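Local atomic coordinates of dimethyl-sulfide monooxygenase (Hyphomicrobium sulfonivorans, PDB entry 6AK1), a protein that catalyses the FMN- and NADH-dependent oxidation of dimethyl sulfide by molecular oxygen to methanethiol and formaldehyde, the first step in dimethyl sulfide degradation. Residues A291-Y296 with V370-P375; T285-E290 with I409-P414; H17-T22 with R362-L367; I246-V251 with I277-T282. All blocks are in the same frame, centred on the assembly; numbering follows the deposited sequence.

From the N terminus, the loop 17-22 after strand 6-12 waits some 340 residues for its partner 362-367, and contact 3 closes this longest loop just before strand 370-372. Within that span lies contact 4, a local closure between 246-251 and strand 276-284. The same strand runs on into 285-290 and helix 289-300, where contacts 2 and 1 start. Contact 1 closes first, on 370-375, and falls wholly within the longer loop that contact 2 shuts on helix 403-418; both cross contact 3. Contacts 1 and 2 touch, Gly374 N lying 2.6 Å from Asp289 OD1. Together the four join barrel strands, loops and outer helices.

Contact 1: A291-Y296 with V370-P375; sequences AAEAKY and VLVGGP
Val372 meets helix 289-300 with both of its methyl groups, and each has its own target. CG2 sits over a face of the Tyr296 ring, 4.2 Å from the ring centroid and 28° off the ring normal, which is the geometry of a CH-pi contact. Tyr296 is brought there by a first torsion of 178°, CG trans to the backbone N, which sends the ring towards the strand; the two side chains cross at about a right angle. The other methyl, CG1, packs against Ala292, 4.0 Å from its CB and 3.6 Å from its O. Glu293 OE1 passes 3.8 Å from Val372 CG1. Val370 CG1 also reaches Tyr296 CE1 at 4.0 Å.

Against the backbone, Ala292 CB lies 3.2 Å from Gly373 O, and the two CA atoms are 5.1 Å apart. No hydrogen bond crosses between the segments. The polar end of Glu293 turns to another partner, OE2 pairing with Gln297 NE2. The short helix and strand segments run at 132° with axes 9.2 Å apart; on the Val370 and Val372 side the fit rests on methyl groups and one ring, while a polar tie lies one turn earlier in the helix, where Asp289 OD1 accepts from Gly374 N.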
loop_
_atom_site.group_PDB
_atom_site.type_symbol
_atom_site.label_atom_id
_atom_site.label_comp_id
_atom_site.label_asym_id
_atom_site.label_seq_id
_atom_site.Cartn_x
_atom_site.Cartn_y
_atom_site.Cartn_z
ATOM N N ALA A 291 -15.721 4.651 -26.973
ATOM C CA ALA A 291 -14.847 5.720 -26.510
ATOM C C ALA A 291 -13.772 5.179 -25.579
ATOM O O ALA A 291 -12.604 5.564 -25.694
ATOM C CB ALA A 291 -15.662 6.819 -25.828
ATOM N N ALA A 292 -14.141 4.271 -24.665
ATOM C CA ALA A 292 -13.142 3.684 -23.772
ATOM C C ALA A 292 -12.070 2.955 -24.561
ATOM O O ALA A 292 -10.880 3.051 -24.243
ATOM C CB ALA A 292 -13.805 2.737 -22.781
ATOM N N GLU A 293 -12.465 2.253 -25.620
ATOM C CA GLU A 293 -11.494 1.517 -26.415
ATOM C C GLU A 293 -10.571 2.460 -27.182
ATOM O O GLU A 293 -9.356 2.234 -27.238
ATOM C CB GLU A 293 -12.229 0.554 -27.358
ATOM C CG GLU A 293 -11.318 -0.255 -28.291
ATOM C CD GLU A 293 -10.328 -1.154 -27.545
ATOM O OE1 GLU A 293 -10.655 -1.662 -26.445
ATOM O OE2 GLU A 293 -9.206 -1.339 -28.068
ATOM N N ALA A 294 -11.121 3.525 -27.780
ATOM C CA ALA A 294 -10.267 4.463 -28.508
ATOM C C ALA A 294 -9.295 5.181 -27.576
ATOM O O ALA A 294 -8.164 5.481 -27.978
ATOM C CB ALA A 294 -11.115 5.479 -29.278
ATOM N N LYS A 295 -9.715 5.483 -26.341
ATOM C CA LYS A 295 -8.794 6.060 -25.361
ATOM C C LYS A 295 -7.674 5.079 -25.028
ATOM O O LYS A 295 -6.495 5.453 -24.973
ATOM C CB LYS A 295 -9.567 6.454 -24.098
ATOM C CG LYS A 295 -8.702 6.982 -22.970
ATOM C CD LYS A 295 -9.555 7.420 -21.767
ATOM C CE LYS A 295 -10.510 8.563 -22.143
ATOM N NZ LYS A 295 -11.511 8.809 -21.064
ATOM N N TYR A 296 -8.028 3.808 -24.841
ATOM C CA TYR A 296 -7.035 2.764 -24.600
ATOM C C TYR A 296 -5.989 2.706 -25.715
ATOM O O TYR A 296 -4.781 2.672 -25.451
ATOM C CB TYR A 296 -7.755 1.420 -24.458
ATOM C CG TYR A 296 -6.852 0.232 -24.246
ATOM C CD1 TYR A 296 -6.156 0.070 -23.047
ATOM C CD2 TYR A 296 -6.704 -0.741 -25.231
ATOM C CE1 TYR A 296 -5.327 -1.029 -22.836
ATOM C CE2 TYR A 296 -5.873 -1.846 -25.030
ATOM C CZ TYR A 296 -5.195 -1.982 -23.829
ATOM O OH TYR A 296 -4.376 -3.063 -23.618
ATOM N N VAL A 370 -6.434 -5.186 -16.749
ATOM C CA VAL A 370 -6.861 -3.922 -17.335
ATOM C C VAL A 370 -8.321 -4.067 -17.740
ATOM O O VAL A 370 -8.697 -5.048 -18.394
ATOM C CB VAL A 370 -5.988 -3.546 -18.545
ATOM C CG1 VAL A 370 -6.444 -2.229 -19.152
ATOM C CG2 VAL A 370 -4.541 -3.493 -18.129
ATOM N N LEU A 371 -9.142 -3.104 -17.349
ATOM C CA LEU A 371 -10.578 -3.155 -17.595
ATOM C C LEU A 371 -10.953 -1.952 -18.450
ATOM O O LEU A 371 -10.832 -0.805 -18.004
ATOM C CB LEU A 371 -11.349 -3.182 -16.276
ATOM C CG LEU A 371 -12.853 -2.926 -16.294
ATOM C CD1 LEU A 371 -13.582 -3.874 -17.280
ATOM C CD2 LEU A 371 -13.423 -3.049 -14.880
ATOM N N VAL A 372 -11.400 -2.215 -19.677
ATOM C CA VAL A 372 -11.728 -1.183 -20.658
ATOM C C VAL A 372 -13.209 -1.300 -20.999
ATOM O O VAL A 372 -13.687 -2.394 -21.314
ATOM C CB VAL A 372 -10.860 -1.322 -21.924
ATOM C CG1 VAL A 372 -11.246 -0.293 -22.966
ATOM C CG2 VAL A 372 -9.378 -1.219 -21.577
ATOM N N GLY A 373 -13.936 -0.190 -20.915
ATOM C CA GLY A 373 -15.349 -0.204 -21.249
ATOM C C GLY A 373 -16.032 1.074 -20.817
ATOM O O GLY A 373 -15.443 1.935 -20.153
ATOM N N GLY A 374 -17.298 1.196 -21.235
ATOM C CA GLY A 374 -18.169 2.241 -20.742
ATOM C C GLY A 374 -18.672 1.923 -19.346
ATOM O O GLY A 374 -18.336 0.896 -18.748
ATOM N N PRO A 375 -19.514 2.818 -18.809
ATOM C CA PRO A 375 -19.922 2.682 -17.393
ATOM C C PRO A 375 -20.593 1.360 -17.045
ATOM O O PRO A 375 -20.294 0.789 -15.989
ATOM C CB PRO A 375 -20.873 3.872 -17.194
ATOM C CG PRO A 375 -20.448 4.868 -18.242
ATOM C CD PRO A 375 -20.048 4.045 -19.428
#

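Contact 2: T285-E290 with I409-P414; sequences TGDSDE and IDYIVP
Tyr411 lays its ring flat on the backbone at Gly286, whose CA stands 3.6 Å from the ring centroid and only 8° off the normal, a CH-pi contact over the centre of the face. Gly286 C also lies over this face, 3.4 Å from Tyr411 CE1; Asp287 N comes within 3.3 Å of Tyr411 CE1 at a slant. With chi1 at -68°, CG of Tyr411 swings away from its own carbonyl carbon and lies beside the backbone N, aiming the ring at the loop.

Deeper in, Ile412 CD1 touches Thr285 OG1 at 3.6 Å, and its CG1 is 4.0 Å from Thr285 CG2. That hydroxyl is hydrogen-bonded to Gly373 O, and Ile412 also packs on Val378 and Leu382 of helix 375-388. The outer side is looser: of the exposed Asp287 side chain, only CB comes near, 4.0 Å from Tyr411 CE1. A serine in place of Tyr411 would probably leave the Gly286 peptide without its aromatic cover and open a gap beside Asp287.

Ser288, at the N-cap, caps Ala291 N with its OG. Tyr411 and Ile412 of helix 403-418 cover the turn from strand 276-284 into helix 289-300, a strand-to-helix connection of the TIM-barrel kind.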
loop_
_atom_site.group_PDB
_atom_site.type_symbol
_atom_site.label_atom_id
_atom_site.label_comp_id
_atom_site.label_asym_id
_atom_site.label_seq_id
_atom_site.Cartn_x
_atom_site.Cartn_y
_atom_site.Cartn_z
ATOM N N THR A 285 -11.884 4.155 -19.099
ATOM C CA THR A 285 -13.316 4.253 -19.356
ATOM C C THR A 285 -13.627 5.542 -20.117
ATOM O O THR A 285 -12.729 6.276 -20.551
ATOM C CB THR A 285 -14.111 4.139 -18.045
ATOM O OG1 THR A 285 -15.511 4.273 -18.328
ATOM C CG2 THR A 285 -13.704 5.221 -17.071
ATOM N N GLY A 286 -14.927 5.795 -20.260
ATOM C CA GLY A 286 -15.453 6.874 -21.074
ATOM C C GLY A 286 -16.954 6.699 -21.228
ATOM O O GLY A 286 -17.565 5.846 -20.575
ATOM N N ASP A 287 -17.545 7.514 -22.109
ATOM C CA ASP A 287 -19.003 7.525 -22.209
ATOM C C ASP A 287 -19.568 6.253 -22.836
ATOM O O ASP A 287 -20.729 5.926 -22.584
ATOM C CB ASP A 287 -19.482 8.730 -23.010
ATOM C CG ASP A 287 -20.894 9.152 -22.619
ATOM O OD1 ASP A 287 -21.271 8.936 -21.449
ATOM O OD2 ASP A 287 -21.625 9.687 -23.473
ATOM N N SER A 288 -18.782 5.530 -23.631
ATOM C CA SER A 288 -19.227 4.314 -24.296
ATOM C C SER A 288 -18.076 3.320 -24.337
ATOM O O SER A 288 -16.917 3.674 -24.096
ATOM C CB SER A 288 -19.724 4.607 -25.721
ATOM O OG SER A 288 -18.642 4.987 -26.550
ATOM N N ASP A 289 -18.400 2.056 -24.646
ATOM C CA ASP A 289 -17.335 1.079 -24.853
ATOM C C ASP A 289 -16.427 1.521 -25.986
ATOM O O ASP A 289 -15.211 1.303 -25.938
ATOM C CB ASP A 289 -17.905 -0.310 -25.155
ATOM C CG ASP A 289 -18.695 -0.903 -23.992
ATOM O OD1 ASP A 289 -18.525 -0.460 -22.839
ATOM O OD2 ASP A 289 -19.512 -1.814 -24.243
ATOM N N GLU A 290 -17.004 2.151 -27.018
ATOM C CA GLU A 290 -16.216 2.583 -28.168
ATOM C C GLU A 290 -15.251 3.695 -27.779
ATOM O O GLU A 290 -14.096 3.705 -28.217
ATOM C CB GLU A 290 -17.132 3.066 -29.297
ATOM C CG GLU A 290 -18.105 2.040 -29.900
ATOM C CD GLU A 290 -19.120 1.459 -28.904
ATOM O OE1 GLU A 290 -19.386 0.237 -28.989
ATOM O OE2 GLU A 290 -19.642 2.203 -28.035
ATOM N N ILE A 409 -14.150 8.844 -11.299
ATOM C CA ILE A 409 -15.146 9.594 -10.539
ATOM C C ILE A 409 -16.289 10.047 -11.445
ATOM O O ILE A 409 -17.462 9.901 -11.099
ATOM C CB ILE A 409 -14.481 10.777 -9.816
ATOM C CG1 ILE A 409 -13.438 10.254 -8.825
ATOM C CG2 ILE A 409 -15.535 11.648 -9.104
ATOM C CD1 ILE A 409 -12.589 11.352 -8.185
ATOM N N ASP A 410 -15.970 10.566 -12.630
ATOM C CA ASP A 410 -17.005 11.146 -13.486
ATOM C C ASP A 410 -17.916 10.081 -14.098
ATOM O O ASP A 410 -19.136 10.267 -14.163
ATOM C CB ASP A 410 -16.358 11.988 -14.591
ATOM C CG ASP A 410 -15.662 13.231 -14.041
ATOM O OD1 ASP A 410 -15.914 13.595 -12.880
ATOM O OD2 ASP A 410 -14.865 13.843 -14.769
ATOM N N TYR A 411 -17.345 8.977 -14.575
ATOM C CA TYR A 411 -18.079 7.999 -15.374
ATOM C C TYR A 411 -18.549 6.782 -14.587
ATOM O O TYR A 411 -19.603 6.232 -14.908
ATOM C CB TYR A 411 -17.220 7.488 -16.527
ATOM C CG TYR A 411 -16.881 8.467 -17.622
ATOM C CD1 TYR A 411 -17.817 8.801 -18.589
ATOM C CD2 TYR A 411 -15.601 9.000 -17.728
ATOM C CE1 TYR A 411 -17.502 9.666 -19.605
ATOM C CE2 TYR A 411 -15.275 9.867 -18.746
ATOM C CZ TYR A 411 -16.237 10.193 -19.690
ATOM O OH TYR A 411 -15.935 11.047 -20.727
ATOM N N ILE A 412 -17.775 6.307 -13.611
ATOM C CA ILE A 412 -18.064 5.046 -12.917
ATOM C C ILE A 412 -18.746 5.269 -11.564
ATOM O O ILE A 412 -19.733 4.615 -11.255
ATOM C CB ILE A 412 -16.780 4.205 -12.750
ATOM C CG1 ILE A 412 -16.101 3.958 -14.101
ATOM C CG2 ILE A 412 -17.103 2.894 -12.042
ATOM C CD1 ILE A 412 -17.059 3.536 -15.213
ATOM N N VAL A 413 -18.206 6.202 -10.747
ATOM C CA VAL A 413 -18.798 6.407 -9.408
ATOM C C VAL A 413 -20.265 6.696 -9.435
ATOM O O VAL A 413 -20.991 6.163 -8.574
ATOM C CB VAL A 413 -17.975 7.510 -8.657
ATOM C CG1 VAL A 413 -18.805 8.123 -7.535
ATOM C CG2 VAL A 413 -16.697 6.920 -8.082
ATOM N N PRO A 414 -20.833 7.510 -10.357
ATOM C CA PRO A 414 -22.295 7.680 -10.368
ATOM C C PRO A 414 -23.037 6.383 -10.625
ATOM O O PRO A 414 -24.105 6.167 -10.042
ATOM C CB PRO A 414 -22.527 8.698 -11.498
ATOM C CG PRO A 414 -21.236 9.435 -11.620
ATOM C CD PRO A 414 -20.202 8.356 -11.394
#

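Contact 3: H17-T22 with R362-L367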
loop_
_atom_site.group_PDB
_atom_site.type_symbol
_atom_site.label_atom_id
_atom_site.label_comp_id
_atom_site.label_asym_id
_atom_site.label_seq_id
_atom_site.Cartn_x
_atom_site.Cartn_y
_atom_site.Cartn_z
ATOM N N HIS A 17 4.751 4.227 -13.052
ATOM C CA HIS A 17 4.500 3.358 -11.911
ATOM C C HIS A 17 4.124 1.958 -12.379
ATOM O O HIS A 17 4.919 1.022 -12.276
ATOM C CB HIS A 17 3.384 3.952 -11.038
ATOM C CG HIS A 17 3.104 3.180 -9.789
ATOM N ND1 HIS A 17 1.926 3.315 -9.083
ATOM C CD2 HIS A 17 3.852 2.275 -9.109
ATOM C CE1 HIS A 17 1.957 2.521 -8.024
ATOM N NE2 HIS A 17 3.112 1.876 -8.019
ATOM N N GLN A 18 2.898 1.810 -12.863
ATOM C CA GLN A 18 2.409 0.555 -13.415
ATOM C C GLN A 18 2.309 0.567 -14.940
ATOM O O GLN A 18 2.005 -0.478 -15.528
ATOM C CB GLN A 18 1.043 0.210 -12.810
ATOM C CG GLN A 18 1.045 0.069 -11.294
ATOM C CD GLN A 18 1.850 -1.144 -10.800
ATOM O OE1 GLN A 18 2.798 -1.004 -10.023
ATOM N NE2 GLN A 18 1.463 -2.331 -11.240
ATOM N N SER A 19 2.580 1.703 -15.598
ATOM C CA SER A 19 2.461 1.834 -17.048
ATOM C C SER A 19 3.711 2.484 -17.626
ATOM O O SER A 19 4.296 3.382 -17.013
ATOM C CB SER A 19 1.240 2.674 -17.440
ATOM O OG SER A 19 0.031 1.987 -17.151
ATOM N N ALA A 20 4.097 2.054 -18.830
ATOM C CA ALA A 20 5.322 2.516 -19.474
ATOM C C ALA A 20 4.989 3.427 -20.649
ATOM O O ALA A 20 4.098 3.114 -21.438
ATOM C CB ALA A 20 6.163 1.328 -19.950
ATOM N N GLY A 21 5.704 4.550 -20.765
ATOM C CA GLY A 21 5.529 5.468 -21.875
ATOM C C GLY A 21 4.310 6.378 -21.826
ATOM O O GLY A 21 4.331 7.446 -22.459
ATOM N N THR A 22 3.253 6.016 -21.089
ATOM C CA THR A 22 2.033 6.826 -21.069
ATOM C C THR A 22 2.194 8.177 -20.368
ATOM O O THR A 22 1.284 9.012 -20.461
ATOM C CB THR A 22 0.890 6.052 -20.418
ATOM O OG1 THR A 22 1.284 5.633 -19.114
ATOM C CG2 THR A 22 0.505 4.819 -21.256
ATOM N N ARG A 362 0.883 -4.806 -22.720
ATOM C CA ARG A 362 1.119 -4.770 -21.279
ATOM C C ARG A 362 1.779 -3.471 -20.816
ATOM O O ARG A 362 1.888 -3.252 -19.605
ATOM C CB ARG A 362 1.956 -5.984 -20.850
ATOM C CG ARG A 362 1.317 -7.358 -21.179
ATOM C CD ARG A 362 -0.173 -7.429 -20.804
ATOM N NE ARG A 362 -0.390 -7.026 -19.422
ATOM C CZ ARG A 362 -1.541 -6.573 -18.938
ATOM N NH1 ARG A 362 -2.592 -6.479 -19.735
ATOM N NH2 ARG A 362 -1.631 -6.204 -17.660
ATOM N N CYS A 363 2.187 -2.591 -21.734
ATOM C CA CYS A 363 2.657 -1.271 -21.327
ATOM C C CYS A 363 1.617 -0.492 -20.532
ATOM O O CYS A 363 1.967 0.529 -19.935
ATOM C CB CYS A 363 3.087 -0.452 -22.542
ATOM S SG CYS A 363 4.685 -0.953 -23.203
ATOM N N ILE A 364 0.359 -0.929 -20.531
ATOM C CA ILE A 364 -0.663 -0.455 -19.599
ATOM C C ILE A 364 -1.065 -1.619 -18.706
ATOM O O ILE A 364 -1.467 -2.680 -19.204
ATOM C CB ILE A 364 -1.904 0.086 -20.326
ATOM C CG1 ILE A 364 -1.568 1.361 -21.099
ATOM C CG2 ILE A 364 -3.032 0.320 -19.321
ATOM C CD1 ILE A 364 -2.726 1.870 -21.911
ATOM N N GLY A 365 -0.979 -1.422 -17.398
ATOM C CA GLY A 365 -1.489 -2.379 -16.434
ATOM C C GLY A 365 -0.419 -3.144 -15.690
ATOM O O GLY A 365 -0.705 -3.703 -14.625
ATOM N N GLY A 366 0.799 -3.184 -16.213
ATOM C CA GLY A 366 1.885 -3.892 -15.566
ATOM C C GLY A 366 1.667 -5.390 -15.569
ATOM O O GLY A 366 1.654 -6.030 -16.627
ATOM N N LEU A 367 1.489 -5.947 -14.371
ATOM C CA LEU A 367 1.145 -7.348 -14.174
ATOM C C LEU A 367 -0.260 -7.509 -13.619
ATOM O O LEU A 367 -0.620 -8.602 -13.177
ATOM C CB LEU A 367 2.161 -8.020 -13.246
ATOM C CG LEU A 367 3.565 -8.207 -13.812
ATOM C CD1 LEU A 367 4.526 -8.732 -12.733
ATOM C CD2 LEU A 367 3.510 -9.144 -14.990
HETATM O O HOH W 1 2.440 -4.955 -12.012
#
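Ala20 N donates to Cys363 O at 2.8 Å, the one direct hydrogen bond between the two loops; it is fairly straight, 159° at the hydrogen, and the donor lies in the carbonyl plane. The same oxygen receives a CA-H...O contact from Ser19 CA at 3.2 Å, so a single carbonyl takes up two successive residues of 17-22.

A water makes the second polar link, accepting from Gln18 NE2 at 2.9 Å and from Leu367 N at 2.7 Å. Gln18 O also lies close to Gly366 N, but the angle there is too poor for a hydrogen bond.

Van der Waals contacts fill the rest. Ser19 OG rests 3.5 Å from Ile364 CA, placed there by a chi1 of -69° that turns it beside its own N, and has a weak hydrogen bond to Tyr398 O. Thr22 CG2 meets Ile364 CG1 at 4.0 Å, the two side chains crossing at about a right angle, while Thr22 OG1 hydrogen-bonds Ala399 O. Ala20 CB and Cys363 SG touch at 4.2 Å.

Around this buried pair of loops, Ile364 packs on Tyr296, Tyr299 and Leu300 of helix 289-300, Ala20 on Met308 of helix 305-316, and Gln18 on Phe10 of strand 6-12.

Contact 4: I246-V251 with I277-T282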
loop_
_atom_site.group_PDB
_atom_site.type_symbol
_atom_site.label_atom_id
_atom_site.label_comp_id
_atom_site.label_asym_id
_atom_site.label_seq_id
_atom_site.Cartn_x
_atom_site.Cartn_y
_atom_site.Cartn_z
ATOM N N ILE A 246 -3.579 -7.398 -3.103
ATOM C CA ILE A 246 -3.308 -8.626 -3.832
ATOM C C ILE A 246 -3.200 -8.347 -5.324
ATOM O O ILE A 246 -3.714 -7.358 -5.853
ATOM C CB ILE A 246 -4.370 -9.713 -3.578
ATOM C CG1 ILE A 246 -5.745 -9.261 -4.084
ATOM C CG2 ILE A 246 -4.412 -10.100 -2.111
ATOM C CD1 ILE A 246 -6.741 -10.396 -4.175
ATOM N N LEU A 247 -2.524 -9.262 -6.005
ATOM C CA LEU A 247 -2.395 -9.253 -7.454
ATOM C C LEU A 247 -3.107 -10.495 -7.978
ATOM O O LEU A 247 -2.652 -11.616 -7.742
ATOM C CB LEU A 247 -0.924 -9.236 -7.856
ATOM C CG LEU A 247 -0.630 -9.226 -9.346
ATOM C CD1 LEU A 247 -1.338 -8.047 -9.985
ATOM C CD2 LEU A 247 0.880 -9.156 -9.577
ATOM N N THR A 248 -4.243 -10.311 -8.654
ATOM C CA THR A 248 -4.968 -11.438 -9.232
ATOM C C THR A 248 -5.387 -11.121 -10.661
ATOM O O THR A 248 -5.792 -9.993 -10.966
ATOM C CB THR A 248 -6.196 -11.820 -8.385
ATOM O OG1 THR A 248 -6.966 -12.809 -9.086
ATOM C CG2 THR A 248 -7.060 -10.603 -8.080
ATOM N N THR A 249 -5.293 -12.129 -11.538
ATOM C CA THR A 249 -5.450 -11.921 -12.969
ATOM C C THR A 249 -6.770 -12.432 -13.514
ATOM O O THR A 249 -7.052 -12.220 -14.695
ATOM C CB THR A 249 -4.283 -12.563 -13.742
ATOM O OG1 THR A 249 -4.160 -13.952 -13.408
ATOM C CG2 THR A 249 -2.978 -11.859 -13.406
ATOM N N SER A 250 -7.585 -13.097 -12.701
ATOM C CA SER A 250 -8.902 -13.501 -13.173
ATOM C C SER A 250 -9.836 -13.618 -11.979
ATOM O O SER A 250 -9.398 -13.815 -10.843
ATOM C CB SER A 250 -8.849 -14.825 -13.951
ATOM O OG SER A 250 -8.634 -15.921 -13.076
ATOM N N VAL A 251 -11.138 -13.493 -12.261
ATOM C CA VAL A 251 -12.150 -13.656 -11.219
ATOM C C VAL A 251 -12.050 -15.042 -10.603
ATOM O O VAL A 251 -12.175 -15.211 -9.380
ATOM C CB VAL A 251 -13.558 -13.391 -11.790
ATOM C CG1 VAL A 251 -14.632 -13.716 -10.750
ATOM C CG2 VAL A 251 -13.682 -11.943 -12.255
ATOM N N ILE A 277 -9.626 -6.747 1.474
ATOM C CA ILE A 277 -8.761 -7.230 0.404
ATOM C C ILE A 277 -8.920 -6.315 -0.809
ATOM O O ILE A 277 -10.026 -6.134 -1.330
ATOM C CB ILE A 277 -9.069 -8.695 0.055
ATOM C CG1 ILE A 277 -8.884 -9.580 1.296
ATOM C CG2 ILE A 277 -8.182 -9.162 -1.076
ATOM C CD1 ILE A 277 -9.187 -11.053 1.081
ATOM N N PHE A 278 -7.815 -5.737 -1.254
ATOM C CA PHE A 278 -7.807 -4.806 -2.368
ATOM C C PHE A 278 -6.969 -5.411 -3.478
ATOM O O PHE A 278 -5.860 -5.896 -3.225
ATOM C CB PHE A 278 -7.229 -3.445 -1.957
ATOM C CG PHE A 278 -7.837 -2.880 -0.715
ATOM C CD1 PHE A 278 -9.211 -2.881 -0.544
ATOM C CD2 PHE A 278 -7.032 -2.357 0.296
ATOM C CE1 PHE A 278 -9.787 -2.358 0.621
ATOM C CE2 PHE A 278 -7.594 -1.823 1.457
ATOM C CZ PHE A 278 -8.976 -1.830 1.622
ATOM N N MET A 279 -7.481 -5.379 -4.697
ATOM C CA MET A 279 -6.758 -5.942 -5.822
ATOM C C MET A 279 -6.297 -4.826 -6.743
ATOM O O MET A 279 -6.950 -3.794 -6.873
ATOM C CB MET A 279 -7.620 -6.942 -6.604
ATOM C CG MET A 279 -8.903 -6.345 -7.174
ATOM S SD MET A 279 -9.812 -7.468 -8.257
ATOM C CE MET A 279 -8.900 -7.282 -9.796
ATOM N N LEU A 280 -5.160 -5.044 -7.377
ATOM C CA LEU A 280 -4.669 -4.120 -8.384
ATOM C C LEU A 280 -5.561 -4.188 -9.623
ATOM O O LEU A 280 -5.934 -5.276 -10.074
ATOM C CB LEU A 280 -3.217 -4.451 -8.729
ATOM C CG LEU A 280 -2.608 -3.768 -9.959
ATOM C CD1 LEU A 280 -2.499 -2.292 -9.682
ATOM C CD2 LEU A 280 -1.247 -4.344 -10.271
ATOM N N LEU A 281 -5.913 -3.021 -10.158
ATOM C CA LEU A 281 -6.766 -2.915 -11.334
ATOM C C LEU A 281 -6.530 -1.561 -11.981
ATOM O O LEU A 281 -6.386 -0.549 -11.281
ATOM C CB LEU A 281 -8.252 -3.066 -10.991
ATOM C CG LEU A 281 -9.244 -3.074 -12.164
ATOM C CD1 LEU A 281 -9.056 -4.321 -13.081
ATOM C CD2 LEU A 281 -10.649 -3.043 -11.635
ATOM N N THR A 282 -6.484 -1.555 -13.312
ATOM C CA THR A 282 -6.423 -0.339 -14.116
ATOM C C THR A 282 -7.695 -0.235 -14.944
ATOM O O THR A 282 -8.013 -1.146 -15.717
ATOM C CB THR A 282 -5.200 -0.351 -15.031
ATOM O OG1 THR A 282 -4.023 -0.561 -14.241
ATOM C CG2 THR A 282 -5.100 0.971 -15.805
HETATM O O HOH W 2 -5.108 -7.694 -9.210
#
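Ile246 and Met279 form a parallel beta bridge, their CA atoms 4.8 Å apart, where strand 243-246 joins strand 276-284 in the parallel sheet of the TIM barrel typical of luciferase-like monooxygenases. Ile246 is gripped through both of its backbone polar atoms: its N donates to Phe278 O at 2.7 Å, 168° at the hydrogen, and its O accepts from Leu280 N at 3.1 Å.

The side chain of Ile246 runs past Phe278 O to Ile277 on the neighbouring strand. CB is beside Phe278 O. A chi1 of 63° places CG1 between the backbone N and the carbonyl carbon, where it lies 3.5 Å from Phe278 O and also meets the CB of Met279. The other branch, CG2, approaches Ile277 CG2. At the tip, CD1 closes on that same methyl at 3.6 Å, the two isoleucines meeting at a slant, and both also pack on Ile261 of helix 251-267. Trimmed to an alanine, this residue would probably keep its backbone pairing but leave Ile277 CG2 without its neighbour and open a gap beneath helix 251-267.

Beyond the bridge the segments separate. Leu247 and Leu280 lie side by side, pointing the same way, with CD1 of the first 3.7 Å from CD2 of the second. Thr248 CG2 packs on Met279 CB, while Thr248 OG1 hydrogen-bonds Gln253 OE1. Here a water takes over from direct pairing, accepting from Thr248 N at 2.8 Å and donating to Leu280 O at 2.7 Å.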